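Side-chain contacts in Old Yellow Enzyme (Pichia, PDB 6AGZ), which probably catalyses the asymmetric reduction of the carbon-carbon double bond of enone compounds, using a flavin mononucleotide bound in a TIM barrel: residues A[48-53]-A[97-102]; A[121-124]-A[129-132]; A[175-180]-A[229-234]; A[192-197]-A[217-222]. All blocks are in the same frame, centred on the assembly; numbering follows the deposited sequence.

Contact 1: residues A[48-53]-A[97-102]; sequences SMLSYY and VEEVHK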
loop_
_atom_site.group_PDB
_atom_site.type_symbol
_atom_site.label_atom_id
_atom_site.label_comp_id
_atom_site.label_asym_id
_atom_site.label_seq_id
_atom_site.Cartn_x
_atom_site.Cartn_y
_atom_site.Cartn_z
ATOM N N SER A 48 -42.837 6.645 -0.290
ATOM C CA SER A 48 -42.265 5.726 0.688
ATOM C C SER A 48 -40.800 6.048 0.946
ATOM O O SER A 48 -40.347 6.059 2.096
ATOM C CB SER A 48 -42.419 4.285 0.202
ATOM O OG SER A 48 -43.781 3.959 -0.018
ATOM N N MET A 49 -40.038 6.307 -0.120
ATOM C CA MET A 49 -38.642 6.694 0.047
ATOM C C MET A 49 -38.525 8.033 0.762
ATOM O O MET A 49 -37.600 8.243 1.557
ATOM C CB MET A 49 -37.950 6.751 -1.314
ATOM C CG MET A 49 -37.841 5.403 -2.008
ATOM S SD MET A 49 -37.291 5.551 -3.716
ATOM C CE MET A 49 -35.773 6.474 -3.499
ATOM N N LEU A 50 -39.457 8.951 0.497
ATOM C CA LEU A 50 -39.419 10.257 1.144
ATOM C C LEU A 50 -39.593 10.126 2.653
ATOM O O LEU A 50 -38.835 10.718 3.429
ATOM C CB LEU A 50 -40.490 11.170 0.548
ATOM C CG LEU A 50 -40.513 12.620 1.037
ATOM C CD1 LEU A 50 -39.109 13.133 1.276
ATOM C CD2 LEU A 50 -41.236 13.509 0.041
ATOM N N SER A 51 -40.590 9.352 3.089
ATOM C CA SER A 51 -40.737 9.095 4.518
ATOM C C SER A 51 -39.539 8.323 5.060
ATOM O O SER A 51 -39.089 8.562 6.189
ATOM C CB SER A 51 -42.035 8.330 4.780
ATOM O OG SER A 51 -42.128 7.934 6.138
ATOM N N TYR A 52 -39.002 7.409 4.251
ATOM C CA TYR A 52 -37.880 6.570 4.662
ATOM C C TYR A 52 -36.663 7.411 5.027
ATOM O O TYR A 52 -36.069 7.235 6.097
ATOM C CB TYR A 52 -37.563 5.586 3.534
ATOM C CG TYR A 52 -36.324 4.737 3.701
ATOM C CD1 TYR A 52 -36.354 3.566 4.448
ATOM C CD2 TYR A 52 -35.136 5.080 3.069
ATOM C CE1 TYR A 52 -35.226 2.777 4.583
ATOM C CE2 TYR A 52 -34.005 4.298 3.198
ATOM C CZ TYR A 52 -34.056 3.147 3.955
ATOM O OH TYR A 52 -32.931 2.364 4.085
ATOM N N TYR A 53 -36.279 8.341 4.150
ATOM C CA TYR A 53 -35.161 9.225 4.460
ATOM C C TYR A 53 -35.546 10.305 5.464
ATOM O O TYR A 53 -34.681 10.799 6.196
ATOM C CB TYR A 53 -34.624 9.867 3.180
ATOM C CG TYR A 53 -33.898 8.901 2.272
ATOM C CD1 TYR A 53 -32.589 8.523 2.534
ATOM C CD2 TYR A 53 -34.521 8.369 1.150
ATOM C CE1 TYR A 53 -31.920 7.639 1.707
ATOM C CE2 TYR A 53 -33.861 7.486 0.317
ATOM C CZ TYR A 53 -32.561 7.125 0.600
ATOM O OH TYR A 53 -31.900 6.246 -0.228
ATOM N N VAL A 97 -34.506 15.668 -0.919
ATOM C CA VAL A 97 -33.436 16.487 -0.353
ATOM C C VAL A 97 -34.012 17.611 0.496
ATOM O O VAL A 97 -33.525 17.890 1.599
ATOM C CB VAL A 97 -32.536 17.040 -1.473
ATOM C CG1 VAL A 97 -31.502 17.993 -0.902
ATOM C CG2 VAL A 97 -31.858 15.911 -2.206
ATOM N N GLU A 98 -35.054 18.277 -0.007
ATOM C CA GLU A 98 -35.652 19.381 0.737
ATOM C C GLU A 98 -36.219 18.907 2.067
ATOM O O GLU A 98 -36.116 19.610 3.081
ATOM C CB GLU A 98 -36.735 20.054 -0.104
ATOM C CG GLU A 98 -36.192 20.819 -1.299
ATOM C CD GLU A 98 -37.288 21.367 -2.189
ATOM O OE1 GLU A 98 -38.465 21.005 -1.977
ATOM O OE2 GLU A 98 -36.973 22.158 -3.102
ATOM N N GLU A 99 -36.814 17.710 2.092
ATOM C CA GLU A 99 -37.314 17.187 3.360
ATOM C C GLU A 99 -36.170 16.823 4.301
ATOM O O GLU A 99 -36.243 17.096 5.505
ATOM C CB GLU A 99 -38.217 15.980 3.118
ATOM C CG GLU A 99 -38.602 15.223 4.384
ATOM C CD GLU A 99 -39.562 15.989 5.280
ATOM O OE1 GLU A 99 -40.020 17.082 4.887
ATOM O OE2 GLU A 99 -39.860 15.492 6.387
ATOM N N VAL A 100 -35.108 16.207 3.773
ATOM C CA VAL A 100 -33.963 15.850 4.611
ATOM C C VAL A 100 -33.351 17.096 5.242
ATOM O O VAL A 100 -32.993 17.099 6.426
ATOM C CB VAL A 100 -32.926 15.059 3.791
ATOM C CG1 VAL A 100 -31.599 14.983 4.533
ATOM C CG2 VAL A 100 -33.445 13.660 3.489
ATOM N N HIS A 101 -33.230 18.176 4.466
ATOM C CA HIS A 101 -32.655 19.408 4.999
ATOM C C HIS A 101 -33.606 20.092 5.973
ATOM O O HIS A 101 -33.163 20.688 6.963
ATOM C CB HIS A 101 -32.285 20.353 3.857
ATOM C CG HIS A 101 -31.056 19.944 3.108
ATOM N ND1 HIS A 101 -30.827 20.304 1.798
ATOM C CD2 HIS A 101 -29.983 19.210 3.489
ATOM C CE1 HIS A 101 -29.669 19.808 1.403
ATOM N NE2 HIS A 101 -29.136 19.140 2.409
ATOM N N LYS A 102 -34.913 20.031 5.702
ATOM C CA LYS A 102 -35.886 20.561 6.652
ATOM C C LYS A 102 -35.772 19.850 7.994
ATOM O O LYS A 102 -35.919 20.469 9.053
ATOM C CB LYS A 102 -37.298 20.423 6.082
ATOM C CG LYS A 102 -38.397 21.040 6.933
ATOM C CD LYS A 102 -39.766 20.749 6.336
ATOM C CE LYS A 102 -40.883 21.255 7.231
ATOM N NZ LYS A 102 -42.221 20.790 6.768
#
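E99, whose aliphatic stem lies against L50, has its carboxylate oxygen OE2 gripped from two places: it accepts a hydrogen bond from OG of S54, which belongs to the same helix as L50, and forms a salt bridge with NZ of K103. Helices 47-57 and 87-102 are therefore joined by a polar tie at the partly exposed edge of the contact, with apolar packing beside it. L50 CD1 sits 3.5 Å from E99 CB and 3.8 Å from E99 CG, and the two side chains meet almost at right angles, so one methyl of the leucine presses on the methylene groups while the charge stays clear. The bend about the CB-CG bond of the glutamate (chi2 70°) turns the carboxylate off the line of its stem. A residue with a greasy stem and a charged end suits such a border.

Deeper in, Y53 CB lies 4.0 Å from V100 CG2, an ordinary van der Waals contact where the two backbones come close, with CA of Y53 and CA of V100 6.7 Å apart. The tyrosine ring does not join this pairing. With CG anti to the carbonyl carbon (chi1 -71°), the ring is carried away from V100, and its OH is hydrogen-bonded to E67 OE2 on strand 63-70. V100 also touches I107 of strand 106-112, while I96 receives both L50 and Y53. The chemistry implies a graded interface between two outer helices of the barrel: the CB of a tyrosine and a methyl of a valine pack on its buried side, and a carboxylate held by a hydroxyl and an ammonium group closes it toward solvent.

Contact 2: residues A[121-124]-A[129-132]; sequences KLLK and PFLA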
loop_
_atom_site.group_PDB
_atom_site.type_symbol
_atom_site.label_atom_id
_atom_site.label_comp_id
_atom_site.label_asym_id
_atom_site.label_seq_id
_atom_site.Cartn_x
_atom_site.Cartn_y
_atom_site.Cartn_z
ATOM N N LYS A 121 -31.400 -8.499 -19.615
ATOM C CA LYS A 121 -32.738 -8.525 -20.194
ATOM C C LYS A 121 -33.413 -7.163 -20.079
ATOM O O LYS A 121 -34.010 -6.672 -21.043
ATOM C CB LYS A 121 -33.577 -9.609 -19.514
ATOM C CG LYS A 121 -35.038 -9.649 -19.934
ATOM C CD LYS A 121 -35.790 -10.717 -19.150
ATOM C CE LYS A 121 -37.290 -10.650 -19.393
ATOM N NZ LYS A 121 -37.666 -11.046 -20.780
ATOM N N LEU A 122 -33.323 -6.538 -18.904
ATOM C CA LEU A 122 -33.923 -5.220 -18.708
ATOM C C LEU A 122 -33.268 -4.181 -19.613
ATOM O O LEU A 122 -33.954 -3.382 -20.265
ATOM C CB LEU A 122 -33.807 -4.819 -17.237
ATOM C CG LEU A 122 -34.475 -3.524 -16.779
ATOM C CD1 LEU A 122 -35.971 -3.564 -17.046
ATOM C CD2 LEU A 122 -34.204 -3.299 -15.302
ATOM N N LEU A 123 -31.931 -4.181 -19.664
ATOM C CA LEU A 123 -31.209 -3.301 -20.579
ATOM C C LEU A 123 -31.681 -3.497 -22.013
ATOM O O LEU A 123 -31.920 -2.526 -22.742
ATOM C CB LEU A 123 -29.704 -3.558 -20.479
ATOM C CG LEU A 123 -28.926 -2.986 -19.294
ATOM C CD1 LEU A 123 -27.478 -3.446 -19.355
ATOM C CD2 LEU A 123 -29.006 -1.469 -19.284
ATOM N N LYS A 124 -31.810 -4.757 -22.437
ATOM C CA LYS A 124 -32.289 -5.050 -23.784
ATOM C C LYS A 124 -33.678 -4.468 -24.013
ATOM O O LYS A 124 -33.938 -3.830 -25.041
ATOM C CB LYS A 124 -32.294 -6.560 -24.017
ATOM C CG LYS A 124 -32.939 -6.984 -25.325
ATOM C CD LYS A 124 -31.896 -7.425 -26.335
ATOM C CE LYS A 124 -32.546 -8.017 -27.576
ATOM N NZ LYS A 124 -31.535 -8.423 -28.590
ATOM N N PRO A 129 -27.162 -1.660 -24.726
ATOM C CA PRO A 129 -26.197 -2.762 -24.716
ATOM C C PRO A 129 -25.713 -3.073 -23.304
ATOM O O PRO A 129 -26.024 -2.383 -22.333
ATOM C CB PRO A 129 -25.053 -2.236 -25.589
ATOM C CG PRO A 129 -25.141 -0.753 -25.457
ATOM C CD PRO A 129 -26.606 -0.440 -25.335
ATOM N N PHE A 130 -24.930 -4.144 -23.217
ATOM C CA PHE A 130 -24.404 -4.675 -21.962
ATOM C C PHE A 130 -22.894 -4.465 -21.982
ATOM O O PHE A 130 -22.174 -5.174 -22.691
ATOM C CB PHE A 130 -24.783 -6.149 -21.827
ATOM C CG PHE A 130 -24.464 -6.753 -20.492
ATOM C CD1 PHE A 130 -24.734 -6.071 -19.316
ATOM C CD2 PHE A 130 -23.929 -8.027 -20.415
ATOM C CE1 PHE A 130 -24.449 -6.644 -18.090
ATOM C CE2 PHE A 130 -23.644 -8.603 -19.195
ATOM C CZ PHE A 130 -23.907 -7.913 -18.031
ATOM N N LEU A 131 -22.418 -3.488 -21.215
ATOM C CA LEU A 131 -21.075 -2.953 -21.381
ATOM C C LEU A 131 -20.177 -3.294 -20.197
ATOM O O LEU A 131 -20.638 -3.543 -19.080
ATOM C CB LEU A 131 -21.126 -1.433 -21.574
ATOM C CG LEU A 131 -22.025 -0.969 -22.723
ATOM C CD1 LEU A 131 -22.019 0.547 -22.844
ATOM C CD2 LEU A 131 -21.602 -1.620 -24.032
ATOM N N ALA A 132 -18.877 -3.281 -20.466
ATOM C CA ALA A 132 -17.841 -3.612 -19.497
ATOM C C ALA A 132 -16.497 -3.166 -20.074
ATOM O O ALA A 132 -16.399 -2.903 -21.277
ATOM C CB ALA A 132 -17.823 -5.120 -19.190
#
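L123 buries more surface here than any other residue, followed by P129 and then F130, and all three meet round one methyl group. L123 CD1 stands 3.5 Å from the backbone O of P129 and 3.8 Å from CD1 of the F130 ring, so a single leucine branch fills the angle between a carbonyl and an aromatic ring. The bond from CA to CB of L123 points at the other segment. A chi1 of -78° swings CG to the side of the backbone N, and the outer chain is extended so that CD1 goes forward to its two partners.

P129 takes part through its main chain, its CA 6.5 Å from CA of L123. Its CB is directed away from the helix, and what L123 meets is the carbonyl oxygen, which is also hydrogen-bonded to Q74 NE2. The polar atom is thus satisfied although a methyl group lies against it. Proline is apt at this position: its closed ring holds phi near -77° just as the chain straightens toward the strand. F130 presents its ring obliquely to CD1, and the leucine and phenylalanine side chains cross at roughly a right angle. A large flat group suits this site because it reaches both L123 and V153.

Around this cluster, A118 and N151 border L123. Helix 120-125 therefore folds back onto the segment 129-132, whose strand pairs in parallel with strand 153-155 through backbone bonds between F130 and Q154, beside the main barrel.

Contact 3: residues A[175-180]-A[229-234]; sequences AIQKAG and EAVGAD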
loop_
_atom_site.group_PDB
_atom_site.type_symbol
_atom_site.label_atom_id
_atom_site.label_comp_id
_atom_site.label_asym_id
_atom_site.label_seq_id
_atom_site.Cartn_x
_atom_site.Cartn_y
_atom_site.Cartn_z
ATOM N N ALA A 175 -27.676 16.311 -9.542
ATOM C CA ALA A 175 -27.745 16.051 -8.108
ATOM C C ALA A 175 -27.420 17.304 -7.303
ATOM O O ALA A 175 -28.204 17.730 -6.446
ATOM C CB ALA A 175 -26.797 14.908 -7.740
ATOM N N ILE A 176 -26.263 17.913 -7.571
ATOM C CA ILE A 176 -25.794 19.021 -6.743
ATOM C C ILE A 176 -26.618 20.277 -7.000
ATOM O O ILE A 176 -27.153 20.888 -6.067
ATOM C CB ILE A 176 -24.296 19.274 -6.989
ATOM C CG1 ILE A 176 -23.475 18.053 -6.569
ATOM C CG2 ILE A 176 -23.836 20.518 -6.243
ATOM C CD1 ILE A 176 -23.635 17.689 -5.109
ATOM N N GLN A 177 -26.729 20.683 -8.262
ATOM C CA GLN A 177 -27.269 21.997 -8.588
ATOM C C GLN A 177 -28.790 22.011 -8.692
ATOM O O GLN A 177 -29.426 22.974 -8.251
ATOM C CB GLN A 177 -26.646 22.498 -9.893
ATOM C CG GLN A 177 -25.144 22.716 -9.792
ATOM C CD GLN A 177 -24.468 22.809 -11.145
ATOM O OE1 GLN A 177 -25.111 22.666 -12.185
ATOM N NE2 GLN A 177 -23.161 23.048 -11.137
ATOM N N LYS A 178 -29.393 20.970 -9.263
ATOM C CA LYS A 178 -30.843 20.947 -9.415
ATOM C C LYS A 178 -31.542 20.357 -8.193
ATOM O O LYS A 178 -32.469 20.968 -7.653
ATOM C CB LYS A 178 -31.229 20.172 -10.680
ATOM C CG LYS A 178 -30.780 20.846 -11.968
ATOM C CD LYS A 178 -31.454 20.235 -13.187
ATOM C CE LYS A 178 -31.054 20.970 -14.458
ATOM N NZ LYS A 178 -31.791 20.471 -15.652
ATOM N N ALA A 179 -31.108 19.178 -7.743
ATOM C CA ALA A 179 -31.745 18.534 -6.600
ATOM C C ALA A 179 -31.261 19.086 -5.265
ATOM O O ALA A 179 -31.987 18.983 -4.270
ATOM C CB ALA A 179 -31.511 17.023 -6.647
ATOM N N GLY A 180 -30.067 19.669 -5.218
ATOM C CA GLY A 180 -29.580 20.289 -4.002
ATOM C C GLY A 180 -28.840 19.386 -3.043
ATOM O O GLY A 180 -28.682 19.756 -1.874
ATOM N N GLU A 229 -14.469 19.574 -11.564
ATOM C CA GLU A 229 -14.602 20.794 -12.353
ATOM C C GLU A 229 -16.058 21.229 -12.461
ATOM O O GLU A 229 -16.346 22.430 -12.525
ATOM C CB GLU A 229 -13.995 20.589 -13.742
ATOM C CG GLU A 229 -14.245 21.733 -14.713
ATOM C CD GLU A 229 -13.387 21.642 -15.960
ATOM O OE1 GLU A 229 -12.521 22.522 -16.150
ATOM O OE2 GLU A 229 -13.575 20.689 -16.746
ATOM N N ALA A 230 -16.992 20.275 -12.451
ATOM C CA ALA A 230 -18.401 20.621 -12.608
ATOM C C ALA A 230 -18.971 21.245 -11.338
ATOM O O ALA A 230 -19.577 22.322 -11.385
ATOM C CB ALA A 230 -19.202 19.381 -13.006
ATOM N N VAL A 231 -18.790 20.587 -10.194
ATOM C CA VAL A 231 -19.491 20.963 -8.970
ATOM C C VAL A 231 -18.562 21.347 -7.828
ATOM O O VAL A 231 -19.055 21.786 -6.778
ATOM C CB VAL A 231 -20.449 19.844 -8.506
ATOM C CG1 VAL A 231 -21.470 19.534 -9.591
ATOM C CG2 VAL A 231 -19.664 18.597 -8.130
ATOM N N GLY A 232 -17.248 21.205 -7.977
ATOM C CA GLY A 232 -16.346 21.537 -6.890
ATOM C C GLY A 232 -15.967 20.336 -6.046
ATOM O O GLY A 232 -16.796 19.457 -5.802
ATOM N N ALA A 233 -14.712 20.297 -5.587
ATOM C CA ALA A 233 -14.204 19.111 -4.903
ATOM C C ALA A 233 -14.943 18.849 -3.596
ATOM O O ALA A 233 -15.167 17.690 -3.224
ATOM C CB ALA A 233 -12.705 19.256 -4.649
ATOM N N ASP A 234 -15.333 19.907 -2.882
ATOM C CA ASP A 234 -16.012 19.725 -1.603
ATOM C C ASP A 234 -17.426 19.174 -1.747
ATOM O O ASP A 234 -18.077 18.925 -0.726
ATOM C CB ASP A 234 -16.041 21.044 -0.826
ATOM C CG ASP A 234 -16.214 22.248 -1.726
ATOM O OD1 ASP A 234 -16.808 22.104 -2.815
ATOM O OD2 ASP A 234 -15.748 23.342 -1.345
#
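I176 and V231 meet where two helices of the TIM barrel's outer layer, 158-179 and 218-231, come to their C-terminal ends. I176 CB and V231 CG1 are 3.9 Å apart. CG1 of the isoleucine lies equally near that methyl and 4.0 Å from V231 CB, while CG2 approaches V231 CB from the other branch. The valine's own CB therefore faces the fork of the isoleucine. Beta-branched residues suit this place, since their bulk begins at CB and can bridge helix ends whose CA atoms, I176 and V231, stand 7.0 Å apart.

Q177 lies at the exposed border of the same patch. Its NE2 comes 3.7 Å from the backbone O of A230, a loose approach, too long to count as a bond; its OE1 is hydrogen-bonded to K173 NZ, one turn earlier on its own helix. Extended beyond CG, the amide chain reaches across beside V231.

Further out, the side chain of I176 also touches H235, and the backbone sets both helix ends. G180 and G232 each turn to positive phi as their helices finish; at either site a CB would press on the carbonyl oxygen of the preceding residue. The turn at 175-179 is widened to the pi type, and G180 N makes a weak hydrogen bond of 3.3 Å to I176 O.

Contact 4: residues A[192-197]-A[217-222]; sequences YLLDQF and ARLLLE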
loop_
_atom_site.group_PDB
_atom_site.type_symbol
_atom_site.label_atom_id
_atom_site.label_comp_id
_atom_site.label_asym_id
_atom_site.label_seq_id
_atom_site.Cartn_x
_atom_site.Cartn_y
_atom_site.Cartn_z
ATOM N N TYR A 192 -18.644 -3.152 -9.664
ATOM C CA TYR A 192 -19.418 -2.429 -10.662
ATOM C C TYR A 192 -18.444 -1.770 -11.641
ATOM O O TYR A 192 -17.231 -1.988 -11.570
ATOM C CB TYR A 192 -20.383 -1.466 -9.973
ATOM C CG TYR A 192 -21.385 -2.189 -9.091
ATOM C CD1 TYR A 192 -21.234 -2.218 -7.709
ATOM C CD2 TYR A 192 -22.462 -2.871 -9.645
ATOM C CE1 TYR A 192 -22.140 -2.890 -6.903
ATOM C CE2 TYR A 192 -23.372 -3.546 -8.846
ATOM C CZ TYR A 192 -23.206 -3.551 -7.478
ATOM O OH TYR A 192 -24.107 -4.220 -6.680
ATOM N N LEU A 193 -18.964 -0.951 -12.565
ATOM C CA LEU A 193 -18.215 -0.586 -13.770
ATOM C C LEU A 193 -16.822 -0.045 -13.455
ATOM O O LEU A 193 -15.817 -0.537 -13.984
ATOM C CB LEU A 193 -18.997 0.440 -14.591
ATOM C CG LEU A 193 -18.289 0.780 -15.907
ATOM C CD1 LEU A 193 -18.452 -0.346 -16.921
ATOM C CD2 LEU A 193 -18.758 2.105 -16.486
ATOM N N LEU A 194 -16.744 0.980 -12.606
ATOM C CA LEU A 194 -15.452 1.602 -12.334
ATOM C C LEU A 194 -14.498 0.619 -11.670
ATOM O O LEU A 194 -13.311 0.554 -12.022
ATOM C CB LEU A 194 -15.639 2.845 -11.468
ATOM C CG LEU A 194 -16.712 3.825 -11.942
ATOM C CD1 LEU A 194 -16.540 5.129 -11.219
ATOM C CD2 LEU A 194 -16.660 4.047 -13.443
ATOM N N ASP A 195 -15.000 -0.163 -10.711
ATOM C CA ASP A 195 -14.188 -1.222 -10.126
ATOM C C ASP A 195 -13.734 -2.207 -11.196
ATOM O O ASP A 195 -12.578 -2.645 -11.195
ATOM C CB ASP A 195 -14.972 -1.936 -9.024
ATOM C CG ASP A 195 -14.076 -2.725 -8.091
ATOM O OD1 ASP A 195 -12.940 -2.272 -7.835
ATOM O OD2 ASP A 195 -14.506 -3.796 -7.612
ATOM N N GLN A 196 -14.630 -2.556 -12.126
ATOM C CA GLN A 196 -14.253 -3.431 -13.232
ATOM C C GLN A 196 -13.081 -2.857 -14.016
ATOM O O GLN A 196 -12.185 -3.598 -14.441
ATOM C CB GLN A 196 -15.447 -3.663 -14.157
ATOM C CG GLN A 196 -16.622 -4.361 -13.503
ATOM C CD GLN A 196 -17.911 -4.175 -14.277
ATOM O OE1 GLN A 196 -17.898 -3.981 -15.493
ATOM N NE2 GLN A 196 -19.037 -4.225 -13.573
ATOM N N PHE A 197 -13.066 -1.537 -14.223
ATOM C CA PHE A 197 -11.907 -0.924 -14.861
ATOM C C PHE A 197 -10.675 -0.993 -13.969
ATOM O O PHE A 197 -9.550 -1.087 -14.474
ATOM C CB PHE A 197 -12.211 0.524 -15.245
ATOM C CG PHE A 197 -12.821 0.671 -16.608
ATOM C CD1 PHE A 197 -14.186 0.519 -16.791
ATOM C CD2 PHE A 197 -12.028 0.946 -17.710
ATOM C CE1 PHE A 197 -14.749 0.646 -18.047
ATOM C CE2 PHE A 197 -12.584 1.074 -18.969
ATOM C CZ PHE A 197 -13.948 0.922 -19.138
ATOM N N ALA A 217 -6.741 2.723 -13.326
ATOM C CA ALA A 217 -7.342 3.766 -12.510
ATOM C C ALA A 217 -7.720 5.001 -13.314
ATOM O O ALA A 217 -8.274 5.948 -12.744
ATOM C CB ALA A 217 -6.387 4.170 -11.381
ATOM N N ARG A 218 -7.447 5.008 -14.621
ATOM C CA ARG A 218 -7.574 6.234 -15.403
ATOM C C ARG A 218 -9.024 6.693 -15.500
ATOM O O ARG A 218 -9.316 7.880 -15.325
ATOM C CB ARG A 218 -6.980 6.035 -16.797
ATOM C CG ARG A 218 -6.988 7.301 -17.637
ATOM C CD ARG A 218 -6.210 7.122 -18.928
ATOM N NE ARG A 218 -4.923 6.472 -18.702
ATOM C CZ ARG A 218 -3.841 7.091 -18.241
ATOM N NH1 ARG A 218 -3.887 8.383 -17.948
ATOM N NH2 ARG A 218 -2.712 6.416 -18.071
ATOM N N LEU A 219 -9.947 5.773 -15.791
ATOM C CA LEU A 219 -11.344 6.165 -15.965
ATOM C C LEU A 219 -11.894 6.800 -14.695
ATOM O O LEU A 219 -12.544 7.853 -14.744
ATOM C CB LEU A 219 -12.187 4.956 -16.379
ATOM C CG LEU A 219 -13.560 5.261 -16.995
ATOM C CD1 LEU A 219 -14.002 4.133 -17.905
ATOM C CD2 LEU A 219 -14.625 5.513 -15.941
ATOM N N LEU A 220 -11.649 6.168 -13.545
ATOM C CA LEU A 220 -12.106 6.725 -12.276
ATOM C C LEU A 220 -11.575 8.138 -12.075
ATOM O O LEU A 220 -12.337 9.058 -11.758
ATOM C CB LEU A 220 -11.681 5.825 -11.117
ATOM C CG LEU A 220 -11.921 6.418 -9.726
ATOM C CD1 LEU A 220 -13.410 6.605 -9.464
ATOM C CD2 LEU A 220 -11.286 5.559 -8.643
ATOM N N LEU A 221 -10.269 8.333 -12.269
ATOM C CA LEU A 221 -9.668 9.639 -12.014
ATOM C C LEU A 221 -10.175 10.694 -12.991
ATOM O O LEU A 221 -10.337 11.861 -12.621
ATOM C CB LEU A 221 -8.144 9.538 -12.073
ATOM C CG LEU A 221 -7.494 8.738 -10.943
ATOM C CD1 LEU A 221 -5.983 8.710 -11.106
ATOM C CD2 LEU A 221 -7.883 9.317 -9.590
ATOM N N GLU A 222 -10.425 10.306 -14.244
ATOM C CA GLU A 222 -10.962 11.257 -15.213
ATOM C C GLU A 222 -12.386 11.664 -14.851
ATOM O O GLU A 222 -12.739 12.850 -14.927
ATOM C CB GLU A 222 -10.904 10.663 -16.621
ATOM C CG GLU A 222 -9.486 10.500 -17.158
ATOM C CD GLU A 222 -9.445 9.941 -18.569
ATOM O OE1 GLU A 222 -10.465 9.388 -19.027
ATOM O OE2 GLU A 222 -8.385 10.056 -19.221
#
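In the loop region that follows barrel strand 183-187, the short helix 193-198 sets L194 and F197 against L219 and L220 at the start of the long outer helix 218-231. L219 provides the middle of the contact, its two methyl groups parting to different partners. CD1 is placed over one face of the F197 ring, 3.4 Å from the centroid and only 10° off the normal, which is a well-centred CH-pi contact. The other branch, CD2, meets CD2 of L194 at 3.5 Å, the two leucine side chains crossing at about a right angle.

The setting is the TIM barrel, whose outer helices enclose a parallel sheet. The axes of segments 193-197 and 218-222 approach to 9.1 Å at 133°, a steeply inclined crossing, nearer antiparallel than parallel, in which leucines are long enough to mesh from both sides. L194 also sends CD1 to CD1 of L220, 3.9 Å away; a chi1 of -49° turns its fork to where it can serve both L219 and L220.

Phenylalanine suits its position because a flat apolar face can receive a methyl group across its whole width. With F197 cut back to an alanine, L219 CD1 is likely to lose its aromatic floor and the CH-pi contact with it, a gap opening beneath that methyl between the two helices. Behind the leucines, L194 and L220 both touch V186 of strand 183-187, while Y168 and I161 of helix 158-179 pack on L194 and L219 respectively.

Overall arrangement
The four contacts follow the chain round one TIM barrel. Contact 1 comes first, then contact 2, and contact 4 is nested inside the loop that contact 3 closes. Contacts 3 and 4 share helix 218-231, using its two ends, with centres about 20 Å apart. Contacts 1 and 3 adjoin directly, for V97 and H101 pack on the backbone of 179-180, so neighbouring outer helices are joined in succession. Contact 2, which packs helix 120-125 on the two-stranded sheet 130-132/153-155, reaches contact 4 through A132, which touches L193 and Q196. Contacts 1 and 4 lie on opposite sides of the chain's centre, about 31 Å apart between centres, outside the parallel strands of the flavin-binding barrel.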